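Local atomic coordinates of periplasmic binding protein (Veillonella parvula, PDB entry 4LJS), a protein that probably captures a small ligand, perhaps a metal chelate as relatives of its family do, and delivers it to a membrane transporter for uptake. Residues Pro108-Gly113 / Gly162-Arg167; Val16-Gln21 / Gly64-Ala69; Lys156-Leu161 / Pro295-Leu300; Thr127-Gln130 / Asn135-Ile138; Val48-Asn53 / Lys115-Asn120. All blocks are in the same frame, centred on the assembly; numbering follows the deposited sequence.

Interaction 1: residues Pro108-Gly113 / Gly162-Arg167; sequences PDLLVG and GRIFNR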
# COMPACT_ATOMS: atom_id res chain seq x y z
N PRO A 108 -18.31 15.69 -2.35
CA PRO A 108 -17.53 14.85 -3.26
C PRO A 108 -18.45 14.17 -4.27
O PRO A 108 -19.65 14.02 -4.01
CB PRO A 108 -16.94 13.80 -2.33
CG PRO A 108 -17.99 13.65 -1.25
CD PRO A 108 -18.50 15.06 -1.04
N ASP A 109 -17.90 13.76 -5.41
CA ASP A 109 -18.65 12.91 -6.32
C ASP A 109 -18.04 11.50 -6.34
O ASP A 109 -18.61 10.57 -6.89
CB ASP A 109 -18.81 13.54 -7.72
CG ASP A 109 -17.48 13.84 -8.40
OD1 ASP A 109 -16.41 13.48 -7.86
OD2 ASP A 109 -17.51 14.43 -9.51
N LEU A 110 -16.87 11.36 -5.72
CA LEU A 110 -16.28 10.05 -5.48
C LEU A 110 -15.54 10.07 -4.15
O LEU A 110 -14.78 11.00 -3.87
CB LEU A 110 -15.32 9.65 -6.61
CG LEU A 110 -14.44 8.41 -6.35
CD1 LEU A 110 -15.24 7.11 -6.20
CD2 LEU A 110 -13.37 8.25 -7.43
N LEU A 111 -15.79 9.05 -3.34
CA LEU A 111 -15.01 8.85 -2.12
C LEU A 111 -14.25 7.54 -2.24
O LEU A 111 -14.84 6.50 -2.57
CB LEU A 111 -15.89 8.86 -0.86
CG LEU A 111 -16.77 10.10 -0.65
CD1 LEU A 111 -18.12 9.92 -1.32
CD2 LEU A 111 -16.93 10.43 0.83
N VAL A 112 -12.95 7.59 -1.99
CA VAL A 112 -12.11 6.40 -2.07
C VAL A 112 -11.49 6.12 -0.71
O VAL A 112 -10.85 6.99 -0.11
CB VAL A 112 -10.99 6.58 -3.11
CG1 VAL A 112 -10.15 5.30 -3.22
CG2 VAL A 112 -11.57 6.97 -4.47
N GLY A 113 -11.70 4.92 -0.19
CA GLY A 113 -11.15 4.60 1.11
C GLY A 113 -11.09 3.12 1.42
O GLY A 113 -10.97 2.28 0.53
N GLY A 162 -7.89 3.37 -12.56
CA GLY A 162 -7.62 3.70 -13.94
C GLY A 162 -8.87 3.80 -14.80
O GLY A 162 -9.02 4.74 -15.58
N ARG A 163 -9.79 2.85 -14.65
CA ARG A 163 -11.05 2.90 -15.40
C ARG A 163 -11.92 4.08 -14.96
O ARG A 163 -12.52 4.76 -15.80
CB ARG A 163 -11.84 1.60 -15.26
CG ARG A 163 -11.17 0.37 -15.84
CD ARG A 163 -12.07 -0.85 -15.71
NE ARG A 163 -13.28 -0.73 -16.53
CZ ARG A 163 -14.42 -1.36 -16.29
NH1 ARG A 163 -14.53 -2.17 -15.25
NH2 ARG A 163 -15.46 -1.19 -17.10
N ILE A 164 -11.99 4.32 -13.66
CA ILE A 164 -12.79 5.41 -13.13
C ILE A 164 -12.32 6.77 -13.66
O ILE A 164 -13.13 7.62 -14.02
CB ILE A 164 -12.82 5.39 -11.58
CG1 ILE A 164 -13.59 4.17 -11.08
CG2 ILE A 164 -13.44 6.67 -11.02
CD1 ILE A 164 -13.62 4.03 -9.56
N PHE A 165 -11.00 6.96 -13.75
CA PHE A 165 -10.44 8.25 -14.16
C PHE A 165 -10.05 8.35 -15.62
O PHE A 165 -9.34 9.29 -16.00
CB PHE A 165 -9.25 8.60 -13.28
CG PHE A 165 -9.63 8.96 -11.89
CD1 PHE A 165 -10.01 10.25 -11.58
CD2 PHE A 165 -9.68 8.00 -10.89
CE1 PHE A 165 -10.39 10.59 -10.30
CE2 PHE A 165 -10.06 8.33 -9.62
CZ PHE A 165 -10.42 9.62 -9.32
N ASN A 166 -10.52 7.41 -16.43
CA ASN A 166 -10.10 7.28 -17.82
C ASN A 166 -8.57 7.34 -18.00
O ASN A 166 -8.06 8.04 -18.88
CB ASN A 166 -10.78 8.34 -18.70
CG ASN A 166 -10.70 7.98 -20.18
OD1 ASN A 166 -10.78 6.81 -20.54
ND2 ASN A 166 -10.53 8.99 -21.02
N ARG A 167 -7.85 6.62 -17.14
CA ARG A 167 -6.39 6.58 -17.22
C ARG A 167 -5.96 5.13 -17.34
O ARG A 167 -5.12 4.65 -16.58
CB ARG A 167 -5.76 7.23 -15.98
CG ARG A 167 -5.97 8.74 -15.87
CD ARG A 167 -5.19 9.50 -16.94
NE ARG A 167 -5.30 10.94 -16.74
CZ ARG A 167 -4.44 11.83 -17.23
NH1 ARG A 167 -3.41 11.41 -17.96
NH2 ARG A 167 -4.61 13.13 -17.00
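L110 meets I164 and F165 where strand 110-113 faces the end of helix 151-164. Just ahead of the strand, D109 bonds the backbone leading into strand 47-50. Its OD1 accepts from the backbone N of R46, and its OD2 from that of E45. L110 follows and carries the contact. CG stands anti to the backbone N (chi1 169°), and the CD2 branch reaches across. L110 CD2 lies 3.9 Å from I164 CG2 and 3.8 Å from F165 CZ. One methyl thus touches both an aliphatic branch and the far end of a ring, and the L110 and F165 side chains come from opposite directions. The F165 ring receives the methyl obliquely. The next residue, L111, packs on F118 instead, and V112 approaches Y157 of the same helix through CG1. Across the contact the helix closes with a Schellman motif. R167 N bonds to G162 O at 2.7 Å, N166 has positive phi, and the N166 N to R163 O bond is weak. The contact is buried and wholly apolar. Y40 of strand 34-40 touches both L110 and I164, I26 of strand 19-29 covers I164, and F165 also packs on V47 of strand 47-50.

Interaction 2: residues Val16-Gln21 / Gly64-Ala69; sequences VHIKLQ and GDRIVA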
# COMPACT_ATOMS: atom_id res chain seq x y z
N VAL A 16 -11.53 19.66 -16.07
CA VAL A 16 -12.24 19.49 -17.33
C VAL A 16 -13.25 18.35 -17.23
O VAL A 16 -12.98 17.32 -16.61
CB VAL A 16 -11.25 19.20 -18.48
CG1 VAL A 16 -11.98 18.76 -19.73
CG2 VAL A 16 -10.38 20.43 -18.76
N HIS A 17 -14.43 18.55 -17.81
CA HIS A 17 -15.44 17.50 -17.84
C HIS A 17 -15.03 16.42 -18.84
O HIS A 17 -14.82 16.70 -20.02
CB HIS A 17 -16.81 18.08 -18.21
CG HIS A 17 -17.94 17.11 -18.06
ND1 HIS A 17 -18.32 16.60 -16.83
CD2 HIS A 17 -18.77 16.55 -18.97
CE1 HIS A 17 -19.34 15.77 -17.00
NE2 HIS A 17 -19.63 15.72 -18.29
N ILE A 18 -14.89 15.19 -18.37
CA ILE A 18 -14.56 14.08 -19.26
C ILE A 18 -15.61 12.99 -19.14
O ILE A 18 -15.77 12.37 -18.09
CB ILE A 18 -13.18 13.49 -18.95
CG1 ILE A 18 -12.11 14.58 -18.97
CG2 ILE A 18 -12.83 12.42 -19.95
CD1 ILE A 18 -10.75 14.10 -18.53
N LYS A 19 -16.31 12.77 -20.24
CA LYS A 19 -17.41 11.81 -20.30
C LYS A 19 -16.88 10.40 -20.54
O LYS A 19 -15.99 10.20 -21.37
CB LYS A 19 -18.36 12.21 -21.43
CG LYS A 19 -19.75 11.58 -21.36
CD LYS A 19 -20.70 12.24 -22.37
N LEU A 20 -17.40 9.43 -19.80
CA LEU A 20 -17.03 8.04 -20.00
C LEU A 20 -18.06 7.35 -20.89
O LEU A 20 -19.14 6.97 -20.43
CB LEU A 20 -16.92 7.31 -18.66
CG LEU A 20 -15.84 7.78 -17.68
CD1 LEU A 20 -16.07 7.16 -16.30
CD2 LEU A 20 -14.45 7.43 -18.20
N GLN A 21 -17.72 7.20 -22.16
CA GLN A 21 -18.57 6.48 -23.10
C GLN A 21 -17.79 5.33 -23.71
O GLN A 21 -16.80 5.56 -24.42
CB GLN A 21 -19.08 7.41 -24.19
CG GLN A 21 -20.06 8.47 -23.70
CD GLN A 21 -20.33 9.54 -24.75
OE1 GLN A 21 -19.40 10.06 -25.36
NE2 GLN A 21 -21.60 9.86 -24.96
N GLY A 64 -4.32 14.08 -9.84
CA GLY A 64 -4.19 14.74 -8.56
C GLY A 64 -5.04 15.99 -8.41
O GLY A 64 -5.52 16.28 -7.32
N ASP A 65 -5.22 16.72 -9.50
CA ASP A 65 -6.01 17.94 -9.48
C ASP A 65 -7.46 17.69 -9.10
O ASP A 65 -8.14 18.60 -8.66
CB ASP A 65 -5.97 18.66 -10.83
CG ASP A 65 -4.79 19.59 -10.94
OD1 ASP A 65 -4.28 20.02 -9.89
OD2 ASP A 65 -4.38 19.89 -12.09
N ARG A 66 -7.94 16.46 -9.29
CA ARG A 66 -9.34 16.16 -9.01
C ARG A 66 -9.59 15.87 -7.53
O ARG A 66 -10.74 15.81 -7.08
CB ARG A 66 -9.83 15.01 -9.90
CG ARG A 66 -9.78 15.37 -11.38
CD ARG A 66 -10.26 14.27 -12.30
NE ARG A 66 -10.24 14.71 -13.69
CZ ARG A 66 -11.30 15.17 -14.35
NH1 ARG A 66 -12.48 15.22 -13.75
NH2 ARG A 66 -11.18 15.55 -15.62
N ILE A 67 -8.51 15.73 -6.76
CA ILE A 67 -8.63 15.47 -5.33
C ILE A 67 -8.92 16.75 -4.54
O ILE A 67 -8.13 17.70 -4.54
CB ILE A 67 -7.34 14.84 -4.77
CG1 ILE A 67 -7.01 13.54 -5.49
CG2 ILE A 67 -7.48 14.63 -3.27
CD1 ILE A 67 -5.70 12.91 -5.04
N VAL A 68 -10.06 16.77 -3.85
CA VAL A 68 -10.40 17.88 -2.97
C VAL A 68 -9.82 17.64 -1.58
O VAL A 68 -9.25 18.55 -0.97
CB VAL A 68 -11.93 18.09 -2.88
CG1 VAL A 68 -12.26 19.14 -1.81
CG2 VAL A 68 -12.47 18.53 -4.24
N ALA A 69 -9.96 16.41 -1.09
CA ALA A 69 -9.39 16.05 0.20
C ALA A 69 -8.55 14.78 0.09
O ALA A 69 -8.99 13.77 -0.49
CB ALA A 69 -10.48 15.89 1.25
O HOH W 1 -15.12 15.02 -15.63
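R66 grips the backbone of V16 in a polar contact that ties the N-terminal arm to the turn before strand 67-71. The bond runs from R66 NH2 to V16 O at 2.7 Å, with an N-H...O angle of 148°. The donor lies in the plane of the carbonyl, while the oxygen is tilted 21° out of the guanidinium plane. R66 spans the gap with a chain extended from CG to NE. Water 1 adds a second link. It accepts from I18 N at 2.8 Å and from R66 NH1 at 3.2 Å. The I18 side chain crosses the arginine at about a right angle and brings its CD1 to 3.3 Å from R66 NH2, a close approach. Two further partners fix the rotation of the guanidinium: E63 forms a salt bridge at NE, and the P44 carbonyl accepts from NH1. The carboxylate would be expected to balance the charge in this partly buried place. A leucine in place of R66 would probably leave the carbonyls of V16 and P44 without their donor and E63 with one of its two arginine partners gone, R167 remaining. The arm runs on into strand 19-29, the partner of strand 34-40 in an antiparallel pair. Strand 67-71 is an outermost strand of the four-stranded parallel sheet, next to strand 47-50. F165, after helix 151-164, packs against R66 CD.

Interaction 3: residues Lys156-Leu161 / Pro295-Leu300; sequences KYIRDL and PGIRLL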
# COMPACT_ATOMS: atom_id res chain seq x y z
N LYS A 156 -5.54 -4.90 -9.29
CA LYS A 156 -6.92 -4.64 -9.66
C LYS A 156 -7.34 -3.26 -9.15
O LYS A 156 -8.06 -2.53 -9.83
CB LYS A 156 -7.86 -5.71 -9.08
CG LYS A 156 -9.34 -5.28 -9.09
CD LYS A 156 -10.28 -6.39 -8.63
CE LYS A 156 -11.73 -5.90 -8.50
NZ LYS A 156 -11.94 -4.97 -7.34
N TYR A 157 -6.86 -2.92 -7.96
CA TYR A 157 -7.14 -1.63 -7.34
C TYR A 157 -6.69 -0.53 -8.28
O TYR A 157 -7.45 0.39 -8.60
CB TYR A 157 -6.39 -1.55 -6.01
CG TYR A 157 -6.53 -0.24 -5.25
CD1 TYR A 157 -7.63 -0.02 -4.43
CD2 TYR A 157 -5.55 0.74 -5.33
CE1 TYR A 157 -7.75 1.15 -3.71
CE2 TYR A 157 -5.67 1.93 -4.61
CZ TYR A 157 -6.78 2.13 -3.80
OH TYR A 157 -6.92 3.29 -3.08
N ILE A 158 -5.45 -0.64 -8.74
CA ILE A 158 -4.89 0.35 -9.66
C ILE A 158 -5.68 0.38 -10.96
O ILE A 158 -5.99 1.45 -11.50
CB ILE A 158 -3.40 0.05 -9.92
CG1 ILE A 158 -2.61 0.23 -8.62
CG2 ILE A 158 -2.84 0.94 -11.01
CD1 ILE A 158 -1.18 -0.19 -8.69
N ARG A 159 -6.05 -0.80 -11.45
CA ARG A 159 -6.78 -0.93 -12.69
C ARG A 159 -8.19 -0.31 -12.58
O ARG A 159 -8.65 0.36 -13.51
CB ARG A 159 -6.85 -2.40 -13.07
CG ARG A 159 -7.42 -2.69 -14.44
CD ARG A 159 -7.25 -4.17 -14.78
NE ARG A 159 -5.90 -4.49 -15.24
CZ ARG A 159 -5.09 -5.37 -14.66
NH1 ARG A 159 -5.49 -6.03 -13.57
NH2 ARG A 159 -3.88 -5.61 -15.16
N ASP A 160 -8.85 -0.53 -11.45
CA ASP A 160 -10.19 0.03 -11.22
C ASP A 160 -10.15 1.56 -11.20
O ASP A 160 -10.98 2.22 -11.83
CB ASP A 160 -10.76 -0.46 -9.89
CG ASP A 160 -11.23 -1.90 -9.95
OD1 ASP A 160 -11.47 -2.40 -11.07
OD2 ASP A 160 -11.37 -2.52 -8.87
N LEU A 161 -9.20 2.12 -10.47
CA LEU A 161 -9.06 3.57 -10.43
C LEU A 161 -8.74 4.09 -11.83
O LEU A 161 -9.27 5.12 -12.24
CB LEU A 161 -8.03 3.99 -9.38
CG LEU A 161 -8.52 3.78 -7.94
CD1 LEU A 161 -7.43 4.06 -6.92
CD2 LEU A 161 -9.75 4.64 -7.65
N PRO A 295 -1.01 -0.90 -0.19
CA PRO A 295 -0.14 0.21 -0.61
C PRO A 295 -0.58 0.92 -1.88
O PRO A 295 -0.12 2.03 -2.13
CB PRO A 295 1.21 -0.48 -0.86
CG PRO A 295 0.81 -1.86 -1.31
CD PRO A 295 -0.45 -2.21 -0.56
N GLY A 296 -1.45 0.30 -2.67
CA GLY A 296 -1.77 0.84 -3.98
C GLY A 296 -0.48 0.98 -4.79
O GLY A 296 0.36 0.09 -4.78
N ILE A 297 -0.32 2.12 -5.45
CA ILE A 297 0.86 2.36 -6.28
C ILE A 297 2.21 2.17 -5.56
O ILE A 297 3.21 1.89 -6.20
CB ILE A 297 0.79 3.77 -6.96
CG1 ILE A 297 1.76 3.86 -8.14
CG2 ILE A 297 1.05 4.89 -5.95
CD1 ILE A 297 1.55 2.80 -9.20
N ARG A 298 2.22 2.30 -4.22
CA ARG A 298 3.47 2.20 -3.46
C ARG A 298 3.97 0.75 -3.33
O ARG A 298 5.03 0.48 -2.73
CB ARG A 298 3.35 2.86 -2.08
CG ARG A 298 3.04 4.36 -2.12
CD ARG A 298 4.09 5.12 -2.93
NE ARG A 298 5.42 5.04 -2.32
CZ ARG A 298 5.85 5.84 -1.35
NH1 ARG A 298 5.07 6.81 -0.87
NH2 ARG A 298 7.07 5.67 -0.87
N LEU A 299 3.21 -0.19 -3.88
CA LEU A 299 3.67 -1.57 -4.01
C LEU A 299 5.02 -1.64 -4.76
O LEU A 299 5.82 -2.55 -4.54
CB LEU A 299 2.62 -2.41 -4.73
CG LEU A 299 2.97 -3.88 -4.98
CD1 LEU A 299 3.42 -4.57 -3.69
CD2 LEU A 299 1.80 -4.61 -5.59
N LEU A 300 5.27 -0.67 -5.64
CA LEU A 300 6.54 -0.60 -6.35
C LEU A 300 7.73 -0.48 -5.40
O LEU A 300 8.78 -1.10 -5.63
CB LEU A 300 6.54 0.57 -7.34
CG LEU A 300 7.81 0.73 -8.18
CD1 LEU A 300 8.13 -0.56 -8.95
CD2 LEU A 300 7.72 1.93 -9.12
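Y157 and I158 of helix 151-164 pack on G296 and I297, joining this helix to the turn that starts C-terminal helix 299-310, near the chain centre. Y157 has CG anti to its backbone N (chi1 178°), which brings ring atoms CD2 and CE2 to the glycine CA. Y157 CD2 is 4.0 Å from G296 CA, and the approach to the ring is oblique. G296 has positive phi, and a beta carbon there would sit tight against Y157 CE2. Both facts suit a glycine. I158 holds CG1 beside the backbone N and sends CD1 outward. I158 CD1 lies 4.1 Å from I297 CA and equally far from I297 CD1. I297 takes a less usual form, with CG1 anti to the backbone N (chi1 -162°) and CG2 in the crowded position between N and the carbonyl carbon. K156 NZ bonds D160 OD2 at 2.9 Å in a salt bridge one turn along the helix. That oxygen also bonds Y137 OH. The turn is held by polar bonds as well: E154 takes the G296 N-H and T57 the I297 N-H. Helix 52-60 touches the Y157 ring through N53, S54 and T57. Long helix 168-188 covers I158 with M178 and I297 with L174.

Interaction 4: residues Thr127-Gln130 / Asn135-Ile138; sequences TFWQ and NVYI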
# COMPACT_ATOMS: atom_id res chain seq x y z
N THR A 127 -24.55 3.39 -0.14
CA THR A 127 -25.97 3.66 -0.33
C THR A 127 -26.31 5.11 0.03
O THR A 127 -27.11 5.76 -0.65
CB THR A 127 -26.82 2.68 0.50
OG1 THR A 127 -26.73 1.38 -0.08
CG2 THR A 127 -28.28 3.11 0.52
N PHE A 128 -25.70 5.61 1.10
CA PHE A 128 -25.90 6.98 1.53
C PHE A 128 -25.43 7.95 0.45
O PHE A 128 -26.14 8.88 0.07
CB PHE A 128 -25.16 7.23 2.84
CG PHE A 128 -25.16 8.66 3.29
CD1 PHE A 128 -24.15 9.53 2.88
CD2 PHE A 128 -26.14 9.13 4.14
CE1 PHE A 128 -24.15 10.86 3.30
CE2 PHE A 128 -26.14 10.46 4.56
CZ PHE A 128 -25.13 11.33 4.14
N TRP A 129 -24.22 7.72 -0.05
CA TRP A 129 -23.61 8.60 -1.04
C TRP A 129 -24.26 8.50 -2.41
O TRP A 129 -24.31 9.48 -3.16
CB TRP A 129 -22.11 8.35 -1.12
CG TRP A 129 -21.41 8.86 0.09
CD1 TRP A 129 -20.84 8.12 1.09
CD2 TRP A 129 -21.24 10.24 0.46
NE1 TRP A 129 -20.32 8.95 2.05
CE2 TRP A 129 -20.55 10.26 1.69
CE3 TRP A 129 -21.60 11.45 -0.13
CZ2 TRP A 129 -20.21 11.44 2.34
CZ3 TRP A 129 -21.27 12.64 0.51
CH2 TRP A 129 -20.57 12.62 1.74
N GLN A 130 -24.76 7.31 -2.75
CA GLN A 130 -25.41 7.12 -4.03
C GLN A 130 -26.71 7.93 -4.09
O GLN A 130 -27.15 8.33 -5.16
CB GLN A 130 -25.65 5.63 -4.31
CG GLN A 130 -24.38 4.92 -4.79
CD GLN A 130 -24.47 3.40 -4.72
OE1 GLN A 130 -25.46 2.85 -4.24
NE2 GLN A 130 -23.44 2.72 -5.19
N ASN A 135 -20.24 8.41 -5.83
CA ASN A 135 -19.83 7.02 -5.79
C ASN A 135 -18.82 6.76 -4.69
O ASN A 135 -18.18 7.68 -4.18
CB ASN A 135 -19.25 6.62 -7.15
CG ASN A 135 -20.33 6.42 -8.17
OD1 ASN A 135 -21.27 5.65 -7.95
ND2 ASN A 135 -20.23 7.13 -9.29
N VAL A 136 -18.71 5.49 -4.31
CA VAL A 136 -17.74 5.06 -3.29
C VAL A 136 -16.92 3.90 -3.85
O VAL A 136 -17.46 2.98 -4.47
CB VAL A 136 -18.46 4.61 -2.00
CG1 VAL A 136 -17.48 3.97 -1.01
CG2 VAL A 136 -19.20 5.78 -1.36
N TYR A 137 -15.60 3.97 -3.68
CA TYR A 137 -14.74 2.85 -4.03
C TYR A 137 -13.92 2.45 -2.82
O TYR A 137 -13.30 3.29 -2.17
CB TYR A 137 -13.82 3.18 -5.22
CG TYR A 137 -12.96 2.00 -5.60
CD1 TYR A 137 -13.50 0.94 -6.31
CD2 TYR A 137 -11.62 1.94 -5.23
CE1 TYR A 137 -12.72 -0.16 -6.66
CE2 TYR A 137 -10.83 0.84 -5.58
CZ TYR A 137 -11.39 -0.21 -6.29
OH TYR A 137 -10.63 -1.30 -6.64
N ILE A 138 -13.92 1.15 -2.53
CA ILE A 138 -13.30 0.60 -1.33
C ILE A 138 -12.14 -0.34 -1.70
O ILE A 138 -12.30 -1.22 -2.55
CB ILE A 138 -14.36 -0.14 -0.49
CG1 ILE A 138 -15.38 0.87 0.05
CG2 ILE A 138 -13.71 -0.93 0.65
CD1 ILE A 138 -16.61 0.24 0.67
O HOH W 2 -20.82 3.76 -5.66
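W129 and V136 join the helix and the second strand of a beta-alpha-beta unit, formed by strand 110-113, helix 126-130 and strand 135-138. The tryptophan leaves the helix with CG anti to the carbonyl carbon (chi1 -72°), which carries the indole over toward the sheet. Its CB already touches the valine: W129 CB is 3.9 Å from V136 CG2. CG is near the same methyl and also sits at the edge of the F128 ring, in its plane. At CD1 the approach is closest, with V136 CG2 3.8 Å from W129 CD1. The methyl comes at the ring obliquely, and the two side chains cross at about a right angle. NE1 turns to a partner beyond the contact and donates to the backbone O of L123. Further round, W129 CD2 lies 3.6 Å from L111 CD1, and W129 CZ3 lies 3.9 Å from P108 CG. One face of the indole takes F128 CD1, offset toward the rim. L100, V103 and L104 of helix 100-106 also touch the tryptophan, which is buried between that helix and the sheet. At the partly exposed end of the contact the link is water-mediated. Water 2 accepts from V136 N and from Q130 NE2, the latter at 2.9 Å, and donates to N135 OD1 at 3.0 Å.

Interaction 5: residues Val48-Asn53 / Lys115-Asn120; sequences VAMWQN and KSTFTN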
# COMPACT_ATOMS: atom_id res chain seq x y z
N VAL A 48 -12.82 12.75 -2.55
CA VAL A 48 -12.33 12.67 -1.18
C VAL A 48 -11.59 11.34 -1.07
O VAL A 48 -12.15 10.27 -1.34
CB VAL A 48 -13.48 12.77 -0.16
CG1 VAL A 48 -12.99 12.44 1.24
CG2 VAL A 48 -14.10 14.18 -0.20
N ALA A 49 -10.31 11.43 -0.74
CA ALA A 49 -9.44 10.25 -0.76
C ALA A 49 -8.86 10.02 0.63
O ALA A 49 -8.16 10.88 1.19
CB ALA A 49 -8.34 10.43 -1.79
N MSE A 50 -9.17 8.86 1.20
CA MSE A 50 -8.69 8.52 2.54
C MSE A 50 -7.53 7.54 2.48
O MSE A 50 -7.62 6.51 1.81
CB MSE A 50 -9.84 7.94 3.38
CG MSE A 50 -9.64 8.02 4.89
SE MSE A 50 -10.02 9.78 5.67
CE MSE A 50 -11.07 10.41 4.21
N TRP A 51 -6.45 7.88 3.17
CA TRP A 51 -5.25 7.06 3.32
C TRP A 51 -4.35 7.03 2.08
O TRP A 51 -4.80 7.30 0.96
CB TRP A 51 -5.57 5.64 3.83
CG TRP A 51 -6.62 5.65 4.90
CD1 TRP A 51 -7.82 5.00 4.89
CD2 TRP A 51 -6.58 6.40 6.13
NE1 TRP A 51 -8.52 5.27 6.04
CE2 TRP A 51 -7.78 6.13 6.82
CE3 TRP A 51 -5.64 7.26 6.72
CZ2 TRP A 51 -8.08 6.70 8.06
CZ3 TRP A 51 -5.94 7.82 7.95
CH2 TRP A 51 -7.15 7.54 8.61
N GLN A 52 -3.07 6.72 2.33
CA GLN A 52 -1.99 6.83 1.35
C GLN A 52 -2.26 6.20 -0.02
O GLN A 52 -2.04 6.85 -1.05
CB GLN A 52 -0.69 6.26 1.93
CG GLN A 52 0.53 6.64 1.13
CD GLN A 52 1.65 7.17 1.99
OE1 GLN A 52 1.67 6.95 3.20
NE2 GLN A 52 2.59 7.88 1.38
N ASN A 53 -2.72 4.95 -0.05
CA ASN A 53 -3.02 4.29 -1.33
C ASN A 53 -4.04 5.04 -2.17
O ASN A 53 -3.87 5.13 -3.38
CB ASN A 53 -3.46 2.83 -1.14
CG ASN A 53 -4.77 2.68 -0.38
OD1 ASN A 53 -5.12 3.52 0.45
ND2 ASN A 53 -5.50 1.60 -0.64
N LYS A 115 -12.56 -0.29 4.02
CA LYS A 115 -13.79 -0.87 4.55
C LYS A 115 -14.33 -0.06 5.73
O LYS A 115 -15.53 0.23 5.80
CB LYS A 115 -13.56 -2.33 4.96
CG LYS A 115 -14.64 -2.95 5.85
CD LYS A 115 -14.23 -4.35 6.28
CE LYS A 115 -14.26 -4.53 7.80
NZ LYS A 115 -13.46 -5.72 8.24
N SER A 116 -13.45 0.31 6.65
CA SER A 116 -13.85 1.04 7.86
C SER A 116 -14.24 2.49 7.60
O SER A 116 -14.84 3.13 8.46
CB SER A 116 -12.72 1.00 8.90
OG SER A 116 -11.60 1.74 8.42
N THR A 117 -13.89 3.02 6.44
CA THR A 117 -14.18 4.42 6.14
C THR A 117 -15.68 4.68 5.95
O THR A 117 -16.18 5.76 6.26
CB THR A 117 -13.45 4.90 4.86
OG1 THR A 117 -12.07 4.52 4.91
CG2 THR A 117 -13.55 6.41 4.71
N PHE A 118 -16.39 3.67 5.46
CA PHE A 118 -17.75 3.89 4.96
C PHE A 118 -18.84 3.20 5.78
O PHE A 118 -19.60 2.39 5.27
CB PHE A 118 -17.81 3.52 3.48
CG PHE A 118 -16.81 4.28 2.65
CD1 PHE A 118 -16.98 5.65 2.43
CD2 PHE A 118 -15.70 3.65 2.13
CE1 PHE A 118 -16.06 6.36 1.68
CE2 PHE A 118 -14.77 4.36 1.37
CZ PHE A 118 -14.95 5.71 1.15
N THR A 119 -18.88 3.54 7.06
CA THR A 119 -19.95 3.11 7.94
C THR A 119 -20.48 4.36 8.62
O THR A 119 -19.89 5.44 8.49
CB THR A 119 -19.44 2.14 9.02
OG1 THR A 119 -18.61 2.85 9.95
CG2 THR A 119 -18.65 0.99 8.39
N ASN A 120 -21.56 4.22 9.38
CA ASN A 120 -22.16 5.36 10.07
C ASN A 120 -21.30 5.87 11.23
O ASN A 120 -21.58 6.90 11.82
CB ASN A 120 -23.57 5.02 10.56
CG ASN A 120 -23.57 4.06 11.73
OD1 ASN A 120 -22.61 3.31 11.95
ND2 ASN A 120 -24.65 4.08 12.50
O HOH W 3 -11.13 4.33 7.45
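The indole of W51 has M50 CG over one face, 3.1 Å above the plane and offset toward the rim, while T117 OG1 approaches it obliquely from across the contact. At its edge, in the ring plane, lies water 3. The W114 ring also meets the indole, with the planes at about 50°. The second flat group, F118, has T117 CB above one face. W51 NE1 and T117 OG1 are 3.8 Å apart, and the water fills the role of bridge. W51 NE1 donates to water 3 at 3.1 Å. The same water bonds T117 OG1 at 2.7 Å and S116 OG at 2.8 Å. T117 OG1 is also gripped by the backbone N of W114. With chi1 at -48°, T117 turns this hydroxyl beside its own backbone N and sends CG2 the other way. T117 CG2 then rests 4.2 Å from CB of M50, a selenomethionine. A bound glycerol, probably from the crystallisation liquor, bonds S116 OG and lies about 6 Å from the W51 side chain. This is consistent with a small-molecule pocket here, though no natural ligand is seen. W51 has positive phi and is the N-cap residue of helix 52-60, just after strand 47-50. The 115-120 loop follows strand 110-113, the neighbour of 47-50 in the parallel sheet, and F118 packs on V136 and I138 of strand 135-138.

In the fold
Four of the five contacts reach the parallel sheet of strands 67-71, 47-50, 110-113 and 135-138. Interactions 1 and 3 are buried, apolar packing and share helix 151-164. Interaction 3 lies nearest the centre of the chain, about 8 Å from it. Interaction 5 is also buried, but it adds a water-bridged polar link to a small apolar touch where the loops follow the strands. Interactions 2 and 4 lie farther out and are only partly buried; like interaction 5, both use a bridging water, the first beside an arginine, the second beside amides. Backbone bonds join the strands: L111 binds N135 and Y137, linking interactions 1 and 4, and V112 binds V48 and M50, linking 1 and 5.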